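Local coordinates for glutathione S-transferase omega-like 2 (Saccharomyces cerevisiae, PDB 5LKB), which acts as a glutathione-dependent '1-Cys' thiol transferase and reduces dehydroascorbate and dimethylarsinic acid, at residues Leu40-Ala45 against Ile65-Val70; Val70-Asp75 against Met127-Asn132. All coordinates share one frame; numbering follows the deposited sequence.

Interaction 1. Residues Leu40-Ala45 against Ile65-Val70; sequences LYVSLA and IGCSVV
Leu40, Tyr41 and Val42 pair in parallel with Cys67, Ser68 and Val69, joining the two strands of the beta-alpha-beta unit of the thioredoxin-like domain, in which helix 47-58 makes the crossover. The backbone is the tight part. At its ends Leu40 N reaches Gly66 O at 2.9 Å and Val70 N gives Val42 O a bond of the same length, the latter close to straight at 163°. Between them Ser68 works both ways, its N donating to Leu40 O and its O accepting from Val42 N. Leu40 O also takes a CA-H contact from Cys67, as Val42 O does from Val69.

Side chains meet less closely on the face of Leu40, Val42, Cys67 and Val69. There Val42 CG2 lies 4.0 Å from both Cys67 SG and Val69 CG2, while Leu44 crosses Val69 at about a right angle. Helix 47-58 packs here, with Leu53 against Cys67 and Leu44. On the other face the Tyr41 ring leans obliquely on Ser68 CB, at 3.8 Å from CD1; Tyr41 OH bonds to Glu133, and Ser68 OG to Trp39.

Ser43 CB presses on Val70 CG2 at 3.5 Å, beside the glutathione-binding residues Trp79 and Val158. Beyond this point the direct backbone pairing gives way to a water that donates to Val70 O, accepts from Leu44 N and bonds Ser43 OG. Pointing away from its own backbone N (chi1 171°), Ser43 OG also closes an ST turn just before the nucleophile Cys46, accepting from Ala45 N at 3.0 Å.

Interaction 2. Residues Val70-Asp75 against Met127-Asn132; sequences VHWHLD and MVDATN
Trp72 meets Asp129 edge-on, the indole NE1 giving a nearly straight hydrogen bond of 2.8 Å to Asp129 OD1. The oxygen lies close to the indole plane, but the two flat groups are steeply turned, ring and carboxylate 68° apart, and NE1 comes to OD1 on its anti side, somewhat out of the carboxylate plane. The Trp72 torsion, chi1 49°, sets the ring between its own backbone N and carbonyl carbon, bringing the indole under His71: His71 CE1 stands 3.4 Å above the centre of the ring.

His71 is turned quite differently toward the same aspartate. Its imidazole runs alongside the Asp129 side chain with the planes only 25° apart, and NE2 comes to 3.7 Å from Asp129 CB. The imidazole is pinned at both nitrogens: ND1 accepts from His73 N in the ring plane at 2.9 Å, and NE2 bonds to Ser123 O, consistent with a proton on NE2. These residues join the loop after strand 66-69 of the thioredoxin-like domain to the loop leading toward helix 141-148, and helix 339-349 packs on the indole, with His341 edge-to-face to it.

Asp129 has further partners, Arg125 in a salt bridge through OD1 and Ser123 through OD2. A phenylalanine in place of Trp72 would probably leave OD1 without its indole donor and His71 CE1 with a smaller ring beneath it. The buried Asp129 O has no hydrogen-bond donor in the model, lies over one face of the imidazole, and takes a CA-H contact from His71 at 3.4 Å. Next to it, Ala130 CB packs against His71 N at 3.5 Å.

In the fold
Both contacts are buried and share Val70, which follows strand 66-69 in the chain, and their centres lie 10 Å apart. Interaction 1 sits nearer the middle of the chain and joins two strands of the sheet by regular backbone bonds and aliphatic side chains. Interaction 2 lies farther out and joins two loops, relying on aromatic rings, a carboxylate and one side-chain hydrogen bond. They meet along the outer side of strand 66-69, the edge of this sheet within the chain: Val69 O probably accepts from Thr131 N at 2.9 Å, so 127-132 partners the same strand that 40-45 pairs with on its inner side.

Interaction 1. Residues Leu40-Ala45 against Ile65-Val70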
ATOM      1  N   LEU A  40      -1.318 -29.468 -17.772  1.00 19.66           N
ATOM      2  CA  LEU A  40      -1.116 -28.616 -16.614  1.00 18.57           C
ATOM      3  C   LEU A  40      -2.056 -27.432 -16.777  1.00 16.42           C
ATOM      4  O   LEU A  40      -1.852 -26.592 -17.669  1.00 17.15           O
ATOM      5  CB  LEU A  40       0.362 -28.198 -16.527  1.00 18.35           C
ATOM      6  CG  LEU A  40       0.690 -27.337 -15.303  1.00 18.45           C
ATOM      7  CD1 LEU A  40       0.460 -28.218 -14.007  1.00 18.72           C
ATOM      8  CD2 LEU A  40       2.100 -26.862 -15.371  1.00 17.72           C
ATOM      9  N   TYR A  41      -3.075 -27.331 -15.903  1.00 16.60           N
ATOM     10  CA  TYR A  41      -4.023 -26.218 -15.901  1.00 16.99           C
ATOM     11  C   TYR A  41      -3.638 -25.267 -14.768  1.00 19.63           C
ATOM     12  O   TYR A  41      -3.482 -25.695 -13.630  1.00 17.77           O
ATOM     13  CB  TYR A  41      -5.453 -26.705 -15.640  1.00 19.01           C
ATOM     14  CG  TYR A  41      -6.039 -27.590 -16.755  1.00 18.45           C
ATOM     15  CD1 TYR A  41      -6.641 -27.005 -17.868  1.00 20.27           C
ATOM     16  CD2 TYR A  41      -5.975 -28.977 -16.697  1.00 18.87           C
ATOM     17  CE1 TYR A  41      -7.165 -27.779 -18.890  1.00 24.33           C
ATOM     18  CE2 TYR A  41      -6.509 -29.743 -17.704  1.00 24.33           C
ATOM     19  CZ  TYR A  41      -7.139 -29.151 -18.767  1.00 24.67           C
ATOM     20  OH  TYR A  41      -7.660 -29.951 -19.776  1.00 25.28           O
ATOM     21  N   VAL A  42      -3.473 -23.975 -15.097  1.00 16.22           N
ATOM     22  CA  VAL A  42      -2.944 -23.001 -14.154  1.00 18.21           C
ATOM     23  C   VAL A  42      -3.742 -21.720 -14.244  1.00 17.23           C
ATOM     24  O   VAL A  42      -4.508 -21.494 -15.181  1.00 16.58           O
ATOM     25  CB  VAL A  42      -1.471 -22.650 -14.438  1.00 16.56           C
ATOM     26  CG1 VAL A  42      -0.598 -23.890 -14.449  1.00 18.39           C
ATOM     27  CG2 VAL A  42      -1.333 -21.968 -15.776  1.00 19.11           C
ATOM     28  N   SER A  43      -3.542 -20.871 -13.229  1.00 15.63           N
ATOM     29  CA  SER A  43      -3.698 -19.423 -13.372  1.00 15.07           C
ATOM     30  C   SER A  43      -2.329 -18.788 -13.323  1.00 14.40           C
ATOM     31  O   SER A  43      -1.506 -19.156 -12.508  1.00 16.63           O
ATOM     32  CB  SER A  43      -4.561 -18.809 -12.276  1.00 14.69           C
ATOM     33  OG  SER A  43      -4.525 -17.377 -12.318  1.00 17.31           O
ATOM     34  N   LEU A  44      -2.079 -17.799 -14.204  1.00 14.82           N
ATOM     35  CA  LEU A  44      -0.850 -17.005 -14.096  1.00 15.73           C
ATOM     36  C   LEU A  44      -0.841 -16.058 -12.890  1.00 14.38           C
ATOM     37  O   LEU A  44       0.248 -15.643 -12.484  1.00 15.62           O
ATOM     38  CB  LEU A  44      -0.694 -16.172 -15.359  1.00 16.56           C
ATOM     39  CG  LEU A  44      -0.317 -16.888 -16.641  1.00 15.84           C
ATOM     40  CD1 LEU A  44      -0.535 -16.058 -17.872  1.00 18.48           C
ATOM     41  CD2 LEU A  44       1.139 -17.284 -16.516  1.00 21.66           C
ATOM     42  N   ALA A  45      -1.961 -15.847 -12.234  1.00 14.42           N
ATOM     43  CA  ALA A  45      -1.987 -14.992 -11.044  1.00 14.46           C
ATOM     44  C   ALA A  45      -1.506 -15.734  -9.798  1.00 14.65           C
ATOM     45  O   ALA A  45      -1.033 -15.105  -8.825  1.00 16.13           O
ATOM     46  CB  ALA A  45      -3.396 -14.504 -10.779  1.00 16.35           C
ATOM     47  N   ILE A  65       4.179 -31.698 -21.848  1.00 20.16           N
ATOM     48  CA  ILE A  65       3.019 -31.477 -21.015  1.00 24.82           C
ATOM     49  C   ILE A  65       2.390 -30.165 -21.464  1.00 18.84           C
ATOM     50  O   ILE A  65       2.992 -29.098 -21.282  1.00 20.64           O
ATOM     51  CB  ILE A  65       3.423 -31.422 -19.537  1.00 21.95           C
ATOM     52  CG1 ILE A  65       3.996 -32.778 -19.143  1.00 21.20           C
ATOM     53  CG2 ILE A  65       2.240 -31.074 -18.668  1.00 19.46           C
ATOM     54  CD1 ILE A  65       4.618 -32.823 -17.736  1.00 22.34           C
ATOM     55  N   GLY A  66       1.205 -30.222 -22.072  1.00 19.22           N
ATOM     56  CA  GLY A  66       0.546 -29.005 -22.536  1.00 20.56           C
ATOM     57  C   GLY A  66       0.119 -28.168 -21.377  1.00 19.79           C
ATOM     58  O   GLY A  66      -0.011 -28.673 -20.270  1.00 19.04           O
ATOM     59  N   CYS A  67      -0.230 -26.900 -21.647  1.00 18.47           N
ATOM     60  CA  CYS A  67      -0.718 -26.021 -20.591  1.00 17.99           C
ATOM     61  C   CYS A  67      -1.889 -25.176 -21.078  1.00 17.81           C
ATOM     62  O   CYS A  67      -1.887 -24.732 -22.234  1.00 21.05           O
ATOM     63  CB  CYS A  67       0.429 -25.124 -20.197  1.00 16.47           C
ATOM     64  SG  CYS A  67       0.071 -23.755 -19.045  1.00 20.26           S
ATOM     65  N   SER A  68      -2.844 -24.944 -20.188  1.00 17.75           N
ATOM     66  CA  SER A  68      -3.980 -24.092 -20.440  1.00 19.23           C
ATOM     67  C   SER A  68      -4.126 -23.179 -19.231  1.00 17.95           C
ATOM     68  O   SER A  68      -3.735 -23.556 -18.119  1.00 18.07           O
ATOM     69  CB  SER A  68      -5.271 -24.851 -20.665  1.00 20.04           C
ATOM     70  OG  SER A  68      -5.085 -25.659 -21.848  1.00 19.95           O
ATOM     71  N   VAL A  69      -4.716 -22.003 -19.438  1.00 18.34           N
ATOM     72  CA  VAL A  69      -4.699 -20.923 -18.428  1.00 18.44           C
ATOM     73  C   VAL A  69      -6.122 -20.421 -18.176  1.00 16.74           C
ATOM     74  O   VAL A  69      -6.812 -19.976 -19.103  1.00 18.75           O
ATOM     75  CB  VAL A  69      -3.789 -19.773 -18.868  1.00 18.37           C
ATOM     76  CG1 VAL A  69      -3.736 -18.759 -17.722  1.00 17.29           C
ATOM     77  CG2 VAL A  69      -2.435 -20.256 -19.208  1.00 19.04           C
ATOM     78  N   VAL A  70      -6.562 -20.473 -16.915  1.00 16.39           N
ATOM     79  CA  VAL A  70      -7.836 -19.910 -16.530  1.00 17.71           C
ATOM     80  C   VAL A  70      -7.785 -18.381 -16.519  1.00 17.46           C
ATOM     81  O   VAL A  70      -6.709 -17.781 -16.466  1.00 18.45           O
ATOM     82  CB  VAL A  70      -8.294 -20.432 -15.155  1.00 17.21           C
ATOM     83  CG1 VAL A  70      -8.571 -21.965 -15.246  1.00 17.32           C
ATOM     84  CG2 VAL A  70      -7.338 -20.112 -14.039  1.00 18.11           C
TER
HETATM   85  O   HOH W   1      -4.754 -16.644 -14.906  1.00 17.91           O

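Interaction 2. Residues Val70-Asp75 against Met127-Asn132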
ATOM      1  N   VAL A  70      -6.562 -20.473 -16.915  1.00 16.39           N
ATOM      2  CA  VAL A  70      -7.836 -19.910 -16.530  1.00 17.71           C
ATOM      3  C   VAL A  70      -7.785 -18.381 -16.519  1.00 17.46           C
ATOM      4  O   VAL A  70      -6.709 -17.781 -16.466  1.00 18.45           O
ATOM      5  CB  VAL A  70      -8.294 -20.432 -15.155  1.00 17.21           C
ATOM      6  CG1 VAL A  70      -8.571 -21.965 -15.246  1.00 17.32           C
ATOM      7  CG2 VAL A  70      -7.338 -20.112 -14.039  1.00 18.11           C
ATOM      8  N   HIS A  71      -8.971 -17.788 -16.522  1.00 16.43           N
ATOM      9  CA  HIS A  71      -9.150 -16.342 -16.398  1.00 18.10           C
ATOM     10  C   HIS A  71      -8.610 -15.898 -15.058  1.00 16.89           C
ATOM     11  O   HIS A  71      -8.664 -16.622 -14.063  1.00 17.51           O
ATOM     12  CB  HIS A  71     -10.625 -16.006 -16.508  1.00 18.25           C
ATOM     13  CG  HIS A  71     -10.925 -14.603 -16.911  1.00 19.95           C
ATOM     14  ND1 HIS A  71     -10.799 -13.545 -16.048  1.00 19.93           N
ATOM     15  CD2 HIS A  71     -11.396 -14.093 -18.074  1.00 21.75           C
ATOM     16  CE1 HIS A  71     -11.186 -12.439 -16.665  1.00 20.64           C
ATOM     17  NE2 HIS A  71     -11.563 -12.749 -17.899  1.00 20.25           N
ATOM     18  N   TRP A  72      -8.073 -14.665 -15.036  1.00 17.08           N
ATOM     19  CA  TRP A  72      -7.594 -14.079 -13.786  1.00 16.00           C
ATOM     20  C   TRP A  72      -8.709 -13.722 -12.814  1.00 17.48           C
ATOM     21  O   TRP A  72      -8.443 -13.638 -11.611  1.00 16.81           O
ATOM     22  CB  TRP A  72      -6.695 -12.854 -14.062  1.00 16.38           C
ATOM     23  CG  TRP A  72      -7.315 -11.874 -15.051  1.00 14.43           C
ATOM     24  CD1 TRP A  72      -7.027 -11.807 -16.380  1.00 17.45           C
ATOM     25  CD2 TRP A  72      -8.340 -10.905 -14.807  1.00 16.29           C
ATOM     26  NE1 TRP A  72      -7.814 -10.848 -16.990  1.00 17.62           N
ATOM     27  CE2 TRP A  72      -8.621 -10.284 -16.048  1.00 18.40           C
ATOM     28  CE3 TRP A  72      -9.066 -10.504 -13.672  1.00 15.57           C
ATOM     29  CZ2 TRP A  72      -9.555  -9.267 -16.171  1.00 17.88           C
ATOM     30  CZ3 TRP A  72     -10.001  -9.475 -13.817  1.00 17.09           C
ATOM     31  CH2 TRP A  72     -10.234  -8.891 -15.055  1.00 16.55           C
ATOM     32  N   HIS A  73      -9.945 -13.569 -13.274  1.00 17.52           N
ATOM     33  CA  HIS A  73     -11.043 -13.209 -12.398  1.00 16.24           C
ATOM     34  C   HIS A  73     -11.632 -14.456 -11.717  1.00 19.07           C
ATOM     35  O   HIS A  73     -12.152 -15.366 -12.392  1.00 19.83           O
ATOM     36  CB  HIS A  73     -12.143 -12.420 -13.101  1.00 18.43           C
ATOM     37  CG  HIS A  73     -13.218 -11.973 -12.171  1.00 20.26           C
ATOM     38  ND1 HIS A  73     -14.545 -12.332 -12.321  1.00 21.87           N
ATOM     39  CD2 HIS A  73     -13.165 -11.198 -11.060  1.00 18.13           C
ATOM     40  CE1 HIS A  73     -15.256 -11.775 -11.355  1.00 19.13           C
ATOM     41  NE2 HIS A  73     -14.438 -11.099 -10.563  1.00 20.47           N
ATOM     42  N   LEU A  74     -11.624 -14.475 -10.381  1.00 17.54           N
ATOM     43  CA  LEU A  74     -12.129 -15.611  -9.619  1.00 17.47           C
ATOM     44  C   LEU A  74     -13.448 -15.234  -8.947  1.00 19.04           C
ATOM     45  O   LEU A  74     -13.475 -14.490  -7.961  1.00 21.02           O
ATOM     46  CB  LEU A  74     -11.071 -16.083  -8.634  1.00 17.74           C
ATOM     47  CG  LEU A  74     -11.468 -17.234  -7.703  1.00 19.05           C
ATOM     48  CD1 LEU A  74     -11.805 -18.530  -8.455  1.00 19.35           C
ATOM     49  CD2 LEU A  74     -10.320 -17.544  -6.804  1.00 21.18           C
ATOM     50  N   ASP A  75     -14.590 -15.734  -9.511  1.00 20.26           N
ATOM     51  CA  ASP A  75     -15.915 -15.483  -8.963  1.00 21.75           C
ATOM     52  C   ASP A  75     -16.369 -16.645  -8.071  1.00 24.50           C
ATOM     53  O   ASP A  75     -15.595 -17.565  -7.788  1.00 21.47           O
ATOM     54  CB  ASP A  75     -16.895 -15.114 -10.088  1.00 22.79           C
ATOM     55  CG  ASP A  75     -17.291 -16.286 -10.989  1.00 25.60           C
ATOM     56  OD1 ASP A  75     -17.147 -17.452 -10.567  1.00 25.37           O
ATOM     57  OD2 ASP A  75     -17.727 -16.000 -12.132  1.00 29.41           O
ATOM     58  N   MET A 127      -6.648 -15.482 -25.505  1.00 21.95           N
ATOM     59  CA  MET A 127      -5.193 -15.558 -25.397  1.00 19.46           C
ATOM     60  C   MET A 127      -4.576 -14.381 -24.653  1.00 19.90           C
ATOM     61  O   MET A 127      -3.363 -14.229 -24.671  1.00 21.07           O
ATOM     62  CB  MET A 127      -4.513 -15.807 -26.744  1.00 22.11           C
ATOM     63  CG  MET A 127      -5.026 -17.081 -27.438  1.00 27.97           C
ATOM     64  SD  MET A 127      -5.035 -18.614 -26.436  1.00 26.76           S
ATOM     65  CE  MET A 127      -3.358 -18.574 -26.000  1.00 20.93           C
ATOM     66  N   VAL A 128      -5.389 -13.569 -23.986  1.00 19.36           N
ATOM     67  CA  VAL A 128      -4.903 -12.426 -23.198  1.00 20.95           C
ATOM     68  C   VAL A 128      -5.408 -12.594 -21.765  1.00 18.79           C
ATOM     69  O   VAL A 128      -4.581 -12.712 -20.847  1.00 20.59           O
ATOM     70  CB  VAL A 128      -5.316 -11.075 -23.802  1.00 20.31           C
ATOM     71  CG1 VAL A 128      -4.839  -9.962 -22.891  1.00 22.60           C
ATOM     72  CG2 VAL A 128      -4.729 -10.923 -25.176  1.00 21.09           C
ATOM     73  N   ASP A 129      -6.738 -12.647 -21.566  1.00 19.70           N
ATOM     74  CA  ASP A 129      -7.319 -12.889 -20.251  1.00 19.24           C
ATOM     75  C   ASP A 129      -7.282 -14.361 -19.844  1.00 18.99           C
ATOM     76  O   ASP A 129      -7.286 -14.653 -18.650  1.00 17.41           O
ATOM     77  CB  ASP A 129      -8.749 -12.386 -20.223  1.00 19.05           C
ATOM     78  CG  ASP A 129      -8.832 -10.885 -20.433  1.00 22.11           C
ATOM     79  OD1 ASP A 129      -8.153 -10.143 -19.668  1.00 19.64           O
ATOM     80  OD2 ASP A 129      -9.627 -10.470 -21.314  1.00 21.27           O
ATOM     81  N   ALA A 130      -7.310 -15.295 -20.810  1.00 18.56           N
ATOM     82  CA  ALA A 130      -7.476 -16.721 -20.530  1.00 19.83           C
ATOM     83  C   ALA A 130      -7.340 -17.458 -21.840  1.00 21.29           C
ATOM     84  O   ALA A 130      -7.364 -16.856 -22.924  1.00 21.39           O
ATOM     85  CB  ALA A 130      -8.835 -17.017 -19.930  1.00 19.36           C
ATOM     86  N   THR A 131      -7.109 -18.773 -21.713  1.00 20.14           N
ATOM     87  CA  THR A 131      -7.314 -19.669 -22.843  1.00 21.31           C
ATOM     88  C   THR A 131      -8.612 -20.427 -22.638  1.00 21.50           C
ATOM     89  O   THR A 131      -9.310 -20.299 -21.641  1.00 22.30           O
ATOM     90  CB  THR A 131      -6.144 -20.662 -23.005  1.00 19.50           C
ATOM     91  OG1 THR A 131      -6.227 -21.681 -21.986  1.00 19.50           O
ATOM     92  CG2 THR A 131      -4.809 -20.025 -22.838  1.00 18.72           C
ATOM     93  N   ASN A 132      -8.894 -21.284 -23.619  1.00 24.67           N
ATOM     94  CA  ASN A 132      -9.962 -22.246 -23.499  1.00 24.85           C
ATOM     95  C   ASN A 132      -9.445 -23.470 -22.755  1.00 23.86           C
ATOM     96  O   ASN A 132      -8.243 -23.643 -22.525  1.00 20.43           O
ATOM     97  CB  ASN A 132     -10.488 -22.610 -24.888  1.00 27.41           C
ATOM     98  CG  ASN A 132      -9.446 -23.294 -25.762  1.00 26.47           C
ATOM     99  OD1 ASN A 132      -8.249 -23.001 -25.709  1.00 31.55           O
ATOM    100  ND2 ASN A 132      -9.909 -24.197 -26.633  1.00 28.20           N
TER